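Local coordinates for NAD-dependent epimerase/dehydratase domain-containing protein (Ruegeria pomeroyi DSS-3, PDB 3IUS) that is of unknown function but belongs to the NAD-dependent epimerase/dehydratase family and probably binds a nicotinamide dinucleotide, at residues 5-16 and 20-34. Numbering follows the deposited sequence.
Sequences TGTLLSFGHGYT and LSRALAPQGWRIIGT. With EDO (1,2-ethanediol), chain E.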
ATOM      1  N   THR A   5      -8.949 -10.018 -20.879  1.00 44.70           N
ATOM      2  CA  THR A   5      -8.136 -10.114 -19.672  1.00 40.96           C
ATOM      3  C   THR A   5      -6.654 -10.092 -20.030  1.00 41.41           C
ATOM      4  O   THR A   5      -6.262  -9.523 -21.050  1.00 48.63           O
ATOM      5  CB  THR A   5      -8.454 -11.394 -18.871  1.00 40.28           C
ATOM      6  OG1 THR A   5      -8.172 -12.550 -19.671  1.00 44.32           O
ATOM      7  CG2 THR A   5      -9.920 -11.416 -18.458  1.00 36.77           C
ATOM      8  N   GLY A   6      -5.829 -10.708 -19.189  1.00 37.36           N
ATOM      9  CA  GLY A   6      -4.406 -10.781 -19.459  1.00 27.88           C
ATOM     10  C   GLY A   6      -3.630 -11.627 -18.465  1.00 26.67           C
ATOM     11  O   GLY A   6      -4.203 -12.427 -17.724  1.00 23.57           O
ATOM     12  N   THR A   7      -2.316 -11.432 -18.453  1.00 26.82           N
ATOM     13  CA  THR A   7      -1.419 -12.168 -17.571  1.00 27.38           C
ATOM     14  C   THR A   7      -0.624 -11.208 -16.691  1.00 18.19           C
ATOM     15  O   THR A   7       0.174 -10.413 -17.184  1.00 19.12           O
ATOM     16  CB  THR A   7      -0.445 -13.040 -18.382  1.00 24.44           C
ATOM     17  OG1 THR A   7      -1.185 -14.020 -19.121  1.00 25.67           O
ATOM     18  CG2 THR A   7       0.552 -13.741 -17.465  1.00 21.23           C
ATOM     19  N   LEU A   8      -0.842 -11.299 -15.383  1.00 18.13           N
ATOM     20  CA  LEU A   8      -0.212 -10.401 -14.435  1.00 20.59           C
ATOM     21  C   LEU A   8       0.888 -11.107 -13.650  1.00 19.62           C
ATOM     22  O   LEU A   8       0.659 -12.159 -13.054  1.00 19.03           O
ATOM     23  CB  LEU A   8      -1.258  -9.851 -13.461  1.00 21.50           C
ATOM     24  CG  LEU A   8      -0.734  -9.085 -12.242  1.00 26.30           C
ATOM     25  CD1 LEU A   8      -0.284  -7.689 -12.632  1.00 25.14           C
ATOM     26  CD2 LEU A   8      -1.801  -9.018 -11.155  1.00 27.39           C
ATOM     27  N   LEU A   9       2.079 -10.518 -13.656  1.00 22.80           N
ATOM     28  CA  LEU A   9       3.173 -10.970 -12.805  1.00 18.42           C
ATOM     29  C   LEU A   9       3.300 -10.022 -11.612  1.00 21.21           C
ATOM     30  O   LEU A   9       3.496  -8.818 -11.771  1.00 20.18           O
ATOM     31  CB  LEU A   9       4.482 -11.040 -13.592  1.00 19.17           C
ATOM     32  CG  LEU A   9       5.762 -11.416 -12.835  1.00 20.39           C
ATOM     33  CD1 LEU A   9       5.570 -12.686 -12.013  1.00 20.29           C
ATOM     34  CD2 LEU A   9       6.921 -11.565 -13.802  1.00 20.80           C
ATOM     35  N   SER A  10       3.176 -10.579 -10.413  1.00 21.26           N
ATOM     36  CA  SER A  10       3.113  -9.787  -9.199  1.00 17.98           C
ATOM     37  C   SER A  10       4.317 -10.113  -8.317  1.00 20.69           C
ATOM     38  O   SER A  10       4.405 -11.207  -7.756  1.00 21.24           O
ATOM     39  CB  SER A  10       1.799 -10.104  -8.476  1.00 20.03           C
ATOM     40  OG  SER A  10       1.732  -9.538  -7.182  1.00 18.83           O
ATOM     41  N   PHE A  11       5.257  -9.174  -8.221  1.00 18.04           N
ATOM     42  CA  PHE A  11       6.463  -9.365  -7.415  1.00 19.75           C
ATOM     43  C   PHE A  11       6.167  -9.041  -5.963  1.00 18.08           C
ATOM     44  O   PHE A  11       5.671  -7.955  -5.649  1.00 17.73           O
ATOM     45  CB  PHE A  11       7.602  -8.469  -7.910  1.00 20.32           C
ATOM     46  CG  PHE A  11       8.108  -8.824  -9.274  1.00 19.71           C
ATOM     47  CD1 PHE A  11       9.128  -9.752  -9.430  1.00 26.93           C
ATOM     48  CD2 PHE A  11       7.575  -8.224 -10.400  1.00 26.69           C
ATOM     49  CE1 PHE A  11       9.600 -10.078 -10.690  1.00 27.80           C
ATOM     50  CE2 PHE A  11       8.039  -8.542 -11.659  1.00 27.50           C
ATOM     51  CZ  PHE A  11       9.048  -9.474 -11.806  1.00 21.88           C
ATOM     52  N   GLY A  12       6.490  -9.968  -5.071  1.00 18.86           N
ATOM     53  CA  GLY A  12       6.169  -9.791  -3.669  1.00 19.73           C
ATOM     54  C   GLY A  12       4.666  -9.819  -3.492  1.00 18.61           C
ATOM     55  O   GLY A  12       4.073  -8.901  -2.925  1.00 21.18           O
ATOM     56  N   HIS A  13       4.052 -10.883  -4.000  1.00 19.86           N
ATOM     57  CA  HIS A  13       2.609 -11.074  -3.943  1.00 19.76           C
ATOM     58  C   HIS A  13       2.151 -11.296  -2.505  1.00 21.13           C
ATOM     59  O   HIS A  13       1.991 -12.435  -2.067  1.00 22.22           O
ATOM     60  CB  HIS A  13       2.231 -12.287  -4.785  1.00 18.57           C
ATOM     61  CG  HIS A  13       0.768 -12.388  -5.088  1.00 24.00           C
ATOM     62  ND1 HIS A  13       0.166 -11.669  -6.100  1.00 23.29           N
ATOM     63  CD2 HIS A  13      -0.208 -13.144  -4.531  1.00 21.75           C
ATOM     64  CE1 HIS A  13      -1.120 -11.969  -6.143  1.00 23.20           C
ATOM     65  NE2 HIS A  13      -1.373 -12.862  -5.203  1.00 18.88           N
ATOM     66  N   GLY A  14       1.934 -10.204  -1.779  1.00 18.01           N
ATOM     67  CA  GLY A  14       1.582 -10.286  -0.371  1.00 26.24           C
ATOM     68  C   GLY A  14       0.150  -9.883  -0.070  1.00 24.27           C
ATOM     69  O   GLY A  14      -0.749 -10.087  -0.881  1.00 18.30           O
ATOM     70  N   TYR A  15      -0.047  -9.299   1.106  1.00 25.91           N
ATOM     71  CA  TYR A  15      -1.372  -8.955   1.607  1.00 26.61           C
ATOM     72  C   TYR A  15      -2.244  -8.234   0.577  1.00 24.46           C
ATOM     73  O   TYR A  15      -3.354  -8.678   0.280  1.00 21.58           O
ATOM     74  CB  TYR A  15      -1.246  -8.124   2.889  1.00 26.81           C
ATOM     75  CG  TYR A  15      -2.570  -7.830   3.558  1.00 23.09           C
ATOM     76  CD1 TYR A  15      -3.228  -8.804   4.302  1.00 27.27           C
ATOM     77  CD2 TYR A  15      -3.160  -6.581   3.444  1.00 20.10           C
ATOM     78  CE1 TYR A  15      -4.446  -8.537   4.908  1.00 30.81           C
ATOM     79  CE2 TYR A  15      -4.373  -6.304   4.043  1.00 23.56           C
ATOM     80  CZ  TYR A  15      -5.011  -7.281   4.775  1.00 25.73           C
ATOM     81  OH  TYR A  15      -6.218  -6.997   5.368  1.00 21.53           O
ATOM     82  N   THR A  16      -1.730  -7.136   0.033  1.00 16.93           N
ATOM     83  CA  THR A  16      -2.476  -6.317  -0.918  1.00 20.26           C
ATOM     84  C   THR A  16      -2.711  -7.022  -2.251  1.00 18.44           C
ATOM     85  O   THR A  16      -3.840  -7.093  -2.729  1.00 17.36           O
ATOM     86  CB  THR A  16      -1.768  -4.968  -1.165  1.00 21.29           C
ATOM     87  OG1 THR A  16      -1.798  -4.193   0.040  1.00 23.92           O
ATOM     88  CG2 THR A  16      -2.445  -4.186  -2.282  1.00 18.15           C
ATOM     89  N   LEU A  20      -6.266  -8.417  -4.674  1.00 16.71           N
ATOM     90  CA  LEU A  20      -6.463  -8.144  -6.092  1.00 16.59           C
ATOM     91  C   LEU A  20      -6.585  -9.444  -6.874  1.00 19.22           C
ATOM     92  O   LEU A  20      -7.504  -9.603  -7.678  1.00 19.23           O
ATOM     93  CB  LEU A  20      -5.306  -7.318  -6.646  1.00 16.48           C
ATOM     94  CG  LEU A  20      -5.368  -7.067  -8.153  1.00 16.41           C
ATOM     95  CD1 LEU A  20      -6.647  -6.336  -8.531  1.00 26.84           C
ATOM     96  CD2 LEU A  20      -4.138  -6.301  -8.615  1.00 17.32           C
ATOM     97  N   SER A  21      -5.661 -10.374  -6.642  1.00 17.79           N
ATOM     98  CA  SER A  21      -5.681 -11.647  -7.371  1.00 18.02           C
ATOM     99  C   SER A  21      -6.966 -12.460  -7.134  1.00 19.47           C
ATOM    100  O   SER A  21      -7.497 -13.075  -8.061  1.00 22.17           O
ATOM    101  CB  SER A  21      -4.404 -12.474  -7.128  1.00 17.90           C
ATOM    102  OG  SER A  21      -4.283 -12.906  -5.782  1.00 18.06           O
ATOM    103  N   ARG A  22      -7.484 -12.443  -5.910  1.00 19.46           N
ATOM    104  CA  ARG A  22      -8.717 -13.157  -5.615  0.50 21.47           C
ATOM    105  C   ARG A  22      -9.895 -12.566  -6.388  1.00 23.19           C
ATOM    106  O   ARG A  22     -10.885 -13.255  -6.642  1.00 27.58           O
ATOM    107  CB  ARG A  22      -9.001 -13.161  -4.110  0.50 19.35           C
ATOM    108  CG  ARG A  22      -7.952 -13.883  -3.282  0.50 18.66           C
ATOM    109  CD  ARG A  22      -8.245 -13.781  -1.787  0.50 22.90           C
ATOM    110  NE  ARG A  22      -7.197 -14.406  -0.985  0.50 27.05           N
ATOM    111  CZ  ARG A  22      -6.400 -13.754  -0.142  0.50 23.06           C
ATOM    112  NH1 ARG A  22      -6.535 -12.446   0.034  0.50 23.66           N
ATOM    113  NH2 ARG A  22      -5.476 -14.414   0.535  0.50 27.13           N
ATOM    114  N   ALA A  23      -9.777 -11.295  -6.767  1.00 21.17           N
ATOM    115  CA  ALA A  23     -10.812 -10.604  -7.523  1.00 21.43           C
ATOM    116  C   ALA A  23     -10.617 -10.799  -9.021  1.00 25.59           C
ATOM    117  O   ALA A  23     -11.588 -10.907  -9.773  1.00 31.85           O
ATOM    118  CB  ALA A  23     -10.831  -9.116  -7.172  1.00 20.77           C
ATOM    119  N   LEU A  24      -9.362 -10.858  -9.454  1.00 20.67           N
ATOM    120  CA  LEU A  24      -9.057 -10.975 -10.882  1.00 23.30           C
ATOM    121  C   LEU A  24      -9.158 -12.400 -11.420  1.00 28.84           C
ATOM    122  O   LEU A  24      -9.616 -12.613 -12.544  1.00 26.57           O
ATOM    123  CB  LEU A  24      -7.660 -10.434 -11.182  1.00 25.21           C
ATOM    124  CG  LEU A  24      -7.432  -8.940 -10.961  1.00 24.74           C
ATOM    125  CD1 LEU A  24      -6.013  -8.584 -11.356  1.00 20.79           C
ATOM    126  CD2 LEU A  24      -8.434  -8.133 -11.764  1.00 23.54           C
ATOM    127  N   ALA A  25      -8.706 -13.364 -10.622  1.00 29.75           N
ATOM    128  CA  ALA A  25      -8.658 -14.762 -11.048  1.00 33.23           C
ATOM    129  C   ALA A  25      -9.995 -15.277 -11.598  1.00 34.42           C
ATOM    130  O   ALA A  25     -10.025 -15.901 -12.659  1.00 34.18           O
ATOM    131  CB  ALA A  25      -8.151 -15.658  -9.910  1.00 31.95           C
ATOM    132  N   PRO A  26     -11.104 -15.010 -10.884  1.00 35.69           N
ATOM    133  CA  PRO A  26     -12.417 -15.474 -11.347  1.00 35.08           C
ATOM    134  C   PRO A  26     -12.849 -14.803 -12.648  1.00 33.79           C
ATOM    135  O   PRO A  26     -13.748 -15.307 -13.320  1.00 41.85           O
ATOM    136  CB  PRO A  26     -13.357 -15.060 -10.208  1.00 36.14           C
ATOM    137  CG  PRO A  26     -12.478 -14.891  -9.022  1.00 37.31           C
ATOM    138  CD  PRO A  26     -11.194 -14.357  -9.568  1.00 36.02           C
ATOM    139  N   GLN A  27     -12.221 -13.686 -12.995  1.00 29.91           N
ATOM    140  CA  GLN A  27     -12.567 -12.964 -14.215  1.00 30.30           C
ATOM    141  C   GLN A  27     -11.813 -13.486 -15.430  1.00 30.52           C
ATOM    142  O   GLN A  27     -11.993 -12.989 -16.542  1.00 35.36           O
ATOM    143  CB  GLN A  27     -12.316 -11.469 -14.041  1.00 32.06           C
ATOM    144  CG  GLN A  27     -12.979 -10.879 -12.812  1.00 38.44           C
ATOM    145  CD  GLN A  27     -12.858  -9.372 -12.758  1.00 39.21           C
ATOM    146  OE1 GLN A  27     -13.038  -8.688 -13.764  1.00 42.98           O
ATOM    147  NE2 GLN A  27     -12.555  -8.845 -11.580  1.00 35.37           N
ATOM    148  N   GLY A  28     -10.966 -14.485 -15.217  1.00 33.80           N
ATOM    149  CA  GLY A  28     -10.264 -15.121 -16.318  1.00 36.48           C
ATOM    150  C   GLY A  28      -8.794 -14.765 -16.405  1.00 37.16           C
ATOM    151  O   GLY A  28      -8.079 -15.259 -17.276  1.00 41.23           O
ATOM    152  N   TRP A  29      -8.340 -13.900 -15.503  1.00 32.34           N
ATOM    153  CA  TRP A  29      -6.938 -13.500 -15.463  1.00 31.77           C
ATOM    154  C   TRP A  29      -6.021 -14.642 -15.045  1.00 32.64           C
ATOM    155  O   TRP A  29      -6.388 -15.480 -14.222  1.00 31.28           O
ATOM    156  CB  TRP A  29      -6.747 -12.334 -14.489  1.00 30.44           C
ATOM    157  CG  TRP A  29      -7.209 -11.021 -15.016  1.00 30.31           C
ATOM    158  CD1 TRP A  29      -8.499 -10.594 -15.138  1.00 30.25           C
ATOM    159  CD2 TRP A  29      -6.385  -9.952 -15.489  1.00 32.89           C
ATOM    160  NE1 TRP A  29      -8.530  -9.326 -15.660  1.00 27.96           N
ATOM    161  CE2 TRP A  29      -7.244  -8.908 -15.883  1.00 34.79           C
ATOM    162  CE3 TRP A  29      -5.002  -9.773 -15.614  1.00 33.32           C
ATOM    163  CZ2 TRP A  29      -6.766  -7.702 -16.395  1.00 35.75           C
ATOM    164  CZ3 TRP A  29      -4.531  -8.576 -16.124  1.00 36.64           C
ATOM    165  CH2 TRP A  29      -5.411  -7.557 -16.509  1.00 36.92           C
ATOM    166  N   ARG A  30      -4.822 -14.666 -15.617  1.00 27.99           N
ATOM    167  CA  ARG A  30      -3.761 -15.514 -15.101  1.00 24.17           C
ATOM    168  C   ARG A  30      -2.842 -14.655 -14.238  1.00 25.97           C
ATOM    169  O   ARG A  30      -2.338 -13.634 -14.697  1.00 26.29           O
ATOM    170  CB  ARG A  30      -2.961 -16.147 -16.237  1.00 26.86           C
ATOM    171  CG  ARG A  30      -1.788 -16.982 -15.750  1.00 30.57           C
ATOM    172  CD  ARG A  30      -0.877 -17.408 -16.883  1.00 27.67           C
ATOM    173  NE  ARG A  30       0.237 -18.208 -16.386  1.00 25.08           N
ATOM    174  CZ  ARG A  30       1.418 -18.302 -16.986  1.00 29.73           C
ATOM    175  NH1 ARG A  30       1.645 -17.644 -18.115  1.00 31.00           N
ATOM    176  NH2 ARG A  30       2.372 -19.052 -16.453  1.00 29.01           N
ATOM    177  N   ILE A  31      -2.642 -15.059 -12.985  1.00 23.64           N
ATOM    178  CA  ILE A  31      -1.752 -14.333 -12.082  1.00 24.91           C
ATOM    179  C   ILE A  31      -0.585 -15.208 -11.628  1.00 19.13           C
ATOM    180  O   ILE A  31      -0.764 -16.382 -11.291  1.00 20.26           O
ATOM    181  CB  ILE A  31      -2.492 -13.793 -10.828  1.00 20.44           C
ATOM    182  CG1 ILE A  31      -3.715 -12.961 -11.224  1.00 21.21           C
ATOM    183  CG2 ILE A  31      -1.551 -12.964  -9.969  1.00 21.95           C
ATOM    184  CD1 ILE A  31      -4.950 -13.787 -11.468  1.00 24.55           C
ATOM    185  N   ILE A  32       0.605 -14.618 -11.636  1.00 20.47           N
ATOM    186  CA  ILE A  32       1.821 -15.258 -11.149  1.00 21.09           C
ATOM    187  C   ILE A  32       2.376 -14.411 -10.007  1.00 22.01           C
ATOM    188  O   ILE A  32       2.662 -13.229 -10.192  1.00 22.14           O
ATOM    189  CB  ILE A  32       2.875 -15.338 -12.265  1.00 22.70           C
ATOM    190  CG1 ILE A  32       2.295 -16.041 -13.493  1.00 26.90           C
ATOM    191  CG2 ILE A  32       4.141 -16.036 -11.774  1.00 19.98           C
ATOM    192  CD1 ILE A  32       3.125 -15.856 -14.743  1.00 31.44           C
ATOM    193  N   GLY A  33       2.513 -14.999  -8.823  1.00 20.52           N
ATOM    194  CA  GLY A  33       2.959 -14.241  -7.668  1.00 19.22           C
ATOM    195  C   GLY A  33       4.252 -14.770  -7.082  1.00 19.53           C
ATOM    196  O   GLY A  33       4.424 -15.981  -6.926  1.00 20.99           O
ATOM    197  N   THR A  34       5.166 -13.865  -6.750  1.00 19.37           N
ATOM    198  CA  THR A  34       6.447 -14.267  -6.184  1.00 22.64           C
ATOM    199  C   THR A  34       6.539 -13.962  -4.694  1.00 22.69           C
ATOM    200  O   THR A  34       5.867 -13.062  -4.178  1.00 21.56           O
ATOM    201  CB  THR A  34       7.625 -13.576  -6.882  1.00 21.31           C
ATOM    202  OG1 THR A  34       7.852 -12.294  -6.283  1.00 19.21           O
ATOM    203  CG2 THR A  34       7.346 -13.404  -8.376  1.00 20.42           C
TER
HETATM  204  C1  EDO E 286     -10.741 -10.028  -1.727  1.00 38.95           C
HETATM  205  O1  EDO E 286     -10.637  -9.953  -3.201  1.00 27.60           O
HETATM  206  C2  EDO E 286     -10.084 -11.216  -1.086  1.00 37.62           C
HETATM  207  O2  EDO E 286      -9.316 -11.377   0.086  1.00 33.96           O
HETATM  208  O   HOH W   1      -6.053 -14.426 -19.374  1.00 39.95           O
HETATM  209  O   HOH W   2       0.005 -16.318 -20.074  1.00 31.09           O
HETATM  210  O   HOH W   3      -4.875 -10.510   1.918  1.00 19.49           O
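Ser-10 N gives its hydrogen to Ile-32 O at 2.7 Å, the shortest of five nearly straight backbone bonds that join strands 7-11 and 30-34 in parallel, from Gly-6 O to Thr-34 N. Past the end of strand 7-11, Thr-34 grips the turn: a chi1 of 85° sets OG1 between its backbone N and carbonyl carbon, where it accepts from Gly-12 N at 3.0 Å, and Thr-34 O receives His-13 N at 2.8 Å. Gly-12 has a positive phi (67°), which favours glycine. His-13 NE2 donates in the ring plane to Ser-21 OG of helix 15-24 at 3.0 Å, though bent to 133°; Ser-10 OG hydrogen-bonds His-13 ND1 in that plane at 2.9 Å, so bonds at both nitrogens fix the ring's rotation. Ser-47 OG is a second partner of NE2, and Ser-47 O is bonded to Ser-21 OG. At Gly-33 a side chain would strike this ring.

Leu-8, its branched apolar end suited to burial between sheet and helix, packs CD2 against Leu-24 CD1 and Ile-31 CG2; on the other sheet face Leu-9 CD1 meets Ile-32 CG2 at 3.6 Å. At the outer end, Trp-29 offers one indole face to CH-pi contacts, Thr-5 CB over the five-membered ring (3.8 Å to its centroid) and Gly-6 CA over the six-membered ring; Leu-24 CD2 lies over the other. Without the indole, as with an alanine here, Thr-5 and Gly-6 would probably lose the face they rest on, and a gap would open beside Leu-24. Strand, glycine-rich turn, helix and strand form the first beta-alpha-beta unit of a Rossmann fold, whose turn is consistent with dinucleotide binding.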